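Local coordinates for penicillin-binding protein 1A (Mycobacterium tuberculosis, PDB 5CXW) that cross-links peptidoglycan through its penicillin-sensitive transpeptidase domain, the part crystallised here with penicillin V, and polymerises glycan strands through a separate transglycosylase domain, at residues A[180-183]-A[184-187]; A[154-157]-A[158-161]. All coordinates share one frame; numbering follows the deposited sequence.

Contact 1. Residues A[180-183]-A[184-187]; sequences SSFP and GVAH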
# COMPACT_ATOMS: atom_id res chain seq x y z
N SER A 180 0.46 0.76 14.11
CA SER A 180 1.55 0.88 15.07
C SER A 180 2.08 -0.48 15.57
O SER A 180 3.18 -0.52 16.12
CB SER A 180 1.11 1.69 16.29
OG SER A 180 1.03 3.02 15.86
N SER A 181 1.28 -1.52 15.41
CA SER A 181 1.65 -2.87 15.76
C SER A 181 0.83 -3.86 14.97
O SER A 181 -0.24 -3.55 14.45
CB SER A 181 1.42 -3.10 17.27
OG SER A 181 0.02 -2.97 17.54
N PHE A 182 1.38 -5.07 14.86
CA PHE A 182 0.67 -6.19 14.30
C PHE A 182 1.35 -7.45 14.80
O PHE A 182 2.40 -7.38 15.42
CB PHE A 182 0.56 -6.14 12.75
CG PHE A 182 1.86 -6.11 12.01
CD1 PHE A 182 2.50 -7.27 11.69
CD2 PHE A 182 2.38 -4.90 11.54
CE1 PHE A 182 3.70 -7.27 11.00
CE2 PHE A 182 3.57 -4.87 10.86
CZ PHE A 182 4.24 -6.06 10.58
N PRO A 183 0.73 -8.61 14.55
CA PRO A 183 1.31 -9.73 15.26
C PRO A 183 2.66 -10.06 14.63
O PRO A 183 2.74 -10.23 13.38
CB PRO A 183 0.30 -10.85 15.06
CG PRO A 183 -0.97 -10.18 14.72
CD PRO A 183 -0.60 -8.92 14.00
N GLY A 184 3.69 -10.12 15.46
CA GLY A 184 5.06 -10.21 15.00
C GLY A 184 5.85 -8.99 15.51
O GLY A 184 7.04 -9.08 15.88
N VAL A 185 5.17 -7.85 15.55
CA VAL A 185 5.85 -6.54 15.60
C VAL A 185 5.09 -5.61 16.53
O VAL A 185 4.05 -5.08 16.15
CB VAL A 185 5.94 -5.94 14.19
CG1 VAL A 185 6.70 -4.59 14.24
CG2 VAL A 185 6.64 -6.92 13.25
N ALA A 186 5.60 -5.46 17.75
CA ALA A 186 4.94 -4.66 18.79
C ALA A 186 5.04 -3.18 18.55
O ALA A 186 4.17 -2.44 18.97
CB ALA A 186 5.46 -4.99 20.20
N HIS A 187 6.09 -2.76 17.87
CA HIS A 187 6.25 -1.35 17.56
C HIS A 187 6.78 -1.18 16.13
O HIS A 187 7.96 -1.38 15.88
CB HIS A 187 7.22 -0.72 18.52
CG HIS A 187 6.76 -0.82 19.95
ND1 HIS A 187 5.99 0.14 20.56
CD2 HIS A 187 6.96 -1.78 20.88
CE1 HIS A 187 5.75 -0.21 21.81
NE2 HIS A 187 6.31 -1.39 22.02

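Contact 2. Residues A[154-157]-A[158-161]; sequences SYYR and LMLK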
# COMPACT_ATOMS: atom_id res chain seq x y z
N SER A 154 17.40 10.93 -4.08
CA SER A 154 16.63 12.15 -3.87
C SER A 154 15.73 12.04 -2.64
O SER A 154 15.61 12.97 -1.84
CB SER A 154 15.72 12.36 -5.09
OG SER A 154 16.47 12.43 -6.31
N TYR A 155 15.12 10.87 -2.47
CA TYR A 155 14.19 10.63 -1.34
C TYR A 155 14.98 10.55 -0.01
O TYR A 155 14.46 10.91 1.03
CB TYR A 155 13.19 9.46 -1.61
CG TYR A 155 11.96 10.13 -2.18
CD1 TYR A 155 11.92 10.62 -3.49
CD2 TYR A 155 10.89 10.41 -1.38
CE1 TYR A 155 10.84 11.37 -3.97
CE2 TYR A 155 9.80 11.15 -1.80
CZ TYR A 155 9.76 11.64 -3.10
OH TYR A 155 8.73 12.43 -3.50
N TYR A 156 16.19 9.99 -0.04
CA TYR A 156 17.08 10.04 1.15
C TYR A 156 17.38 11.48 1.52
O TYR A 156 17.24 11.87 2.69
CB TYR A 156 18.37 9.29 0.90
CG TYR A 156 18.65 8.19 1.87
CD1 TYR A 156 18.11 6.95 1.68
CD2 TYR A 156 19.49 8.37 2.96
CE1 TYR A 156 18.34 5.91 2.56
CE2 TYR A 156 19.79 7.32 3.81
CZ TYR A 156 19.18 6.10 3.62
OH TYR A 156 19.50 5.02 4.45
N ARG A 157 17.76 12.32 0.56
CA ARG A 157 18.01 13.72 0.84
C ARG A 157 16.74 14.43 1.32
O ARG A 157 16.82 15.34 2.17
CB ARG A 157 18.59 14.47 -0.37
CG ARG A 157 19.98 14.06 -0.78
CD ARG A 157 20.55 15.05 -1.78
NE ARG A 157 21.98 14.78 -2.05
CZ ARG A 157 22.44 13.88 -2.95
NH1 ARG A 157 21.64 13.25 -3.76
NH2 ARG A 157 23.76 13.67 -3.05
N LEU A 158 15.59 14.10 0.74
CA LEU A 158 14.37 14.73 1.18
C LEU A 158 14.09 14.38 2.66
O LEU A 158 13.76 15.27 3.47
CB LEU A 158 13.21 14.32 0.34
CG LEU A 158 11.87 14.93 0.74
CD1 LEU A 158 11.83 16.45 0.69
CD2 LEU A 158 10.78 14.33 -0.14
N MET A 159 14.22 13.10 2.99
CA MET A 159 14.04 12.67 4.39
C MET A 159 14.99 13.40 5.31
O MET A 159 14.58 13.84 6.40
CB MET A 159 14.22 11.16 4.51
CG MET A 159 14.41 10.66 5.95
SD MET A 159 14.72 8.93 5.96
CE MET A 159 16.42 8.94 5.32
N LEU A 160 16.26 13.54 4.94
CA LEU A 160 17.21 14.23 5.80
C LEU A 160 16.90 15.72 6.00
O LEU A 160 17.25 16.30 7.06
CB LEU A 160 18.63 14.00 5.33
CG LEU A 160 19.09 12.56 5.40
CD1 LEU A 160 20.44 12.50 4.69
CD2 LEU A 160 19.15 11.97 6.78
N LYS A 161 16.22 16.32 5.05
CA LYS A 161 15.82 17.73 5.14
C LYS A 161 14.67 17.91 6.12
O LYS A 161 14.48 19.01 6.68
CB LYS A 161 15.34 18.15 3.76
CG LYS A 161 14.75 19.55 3.61
CD LYS A 161 15.76 20.62 3.76
CE LYS A 161 15.07 21.92 3.30
NZ LYS A 161 15.98 23.04 3.58

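Contact 1. Residues A[180-183]-A[184-187]
A tight surface turn in the loop between helix 165-176 and strand 208-209 of the transpeptidase domain is closed by a single antiparallel bridge between Phe182 and Val185, whose side chains lie side by side. They form a hydrogen-bonded pair: Phe182 N gives its hydrogen to Val185 O at 3.0 Å, and Val185 N returns one to Phe182 O at 2.8 Å. Between them Pro183 and Gly184 make the corner, a distorted type II beta turn; Gly184 has a positive phi of 119°, at which a CB would run into the Pro183 carbonyl. With CG of Phe182 placed between its own backbone N and carbonyl carbon, the ring lies alongside Val185. Val185 CB sits over one face, 4.1 Å from the centroid of the Phe182 ring, in a CH-pi contact, and its CG2 reaches the rim at Phe182 CZ, 3.7 Å away. Toward the open ends, Ser181 CA lies 3.3 Å from Val185 O and His187 CA 3.5 Å from Ser180 O, both bent CA-H...O contacts. Phe182 also packs on Thr188 and Arg210, and Ser180 shares a backbone hydrogen bond with Thr188. Two nearly straight backbone bonds (164° and 162°) thus hold the turn, while Val185 against the Phe182 ring adds apolar packing.

Contact 2. Residues A[154-157]-A[158-161]
The Met159 side chain runs out extended, CG anti to the backbone N, then bends at its last torsion (chi3 73°), which lays CE over one face of the Tyr156 ring. Met159 CE lies 4.0 Å from the Tyr156 ring centroid, only 14° off the ring normal, a CH-pi contact displaced toward the rim, with Tyr156 CD2 its nearest ring atom at 3.9 Å. Leu158 also sets CG anti to its backbone N, and its second torsion (chi2 59°) then turns CD2 to Tyr155 CE2, 3.7 Å away; leucine and ring lie side by side. Both pairs are three residues apart on helix 152-161, which begins close behind Ser150, the serine of the probable SxN motif of the penicillin-binding fold. The i to i+4 bonds carry the helix, from Leu158 N to Ser154 O through Met159 N to Tyr155 O and Leu160 N to Tyr156 O to Lys161 N to Arg157 O. The last bends most, its N-H...O angle falling to 138° in the final turn. Tyr155 sends its ring toward helices 100-109 and 143-149, touching Lys100 of the likely SxxK motif, and its OH bonds to Ile143 O; its side chain is about 8 Å from that of Ser97, probably the residue acylated in transpeptidation. Arg157, its chain extended from CG to NE, gives NH1 to the carbonyl oxygens of Ser121 and Asp119.

Contact 2 comes first along the chain, on helix 152-161; helix 165-176 follows, and the loop beyond it carries contact 1. Both belong to the transpeptidase domain, yet they do not touch: their centres are 26 Å apart and their nearest atoms about 16 Å. Contact 2 is largely buried against helices 100-109 and 143-149 and strand 123-125, with the Tyr155 side chain about 9 Å from the bound penicillin. Contact 1, by contrast, is an exposed turn away from the annotated sites, where Val185 lies near a buffer molecule. The two are thus separate local features of one domain, and of the two, contact 2 is the one near the probable catalytic centre, through Tyr155.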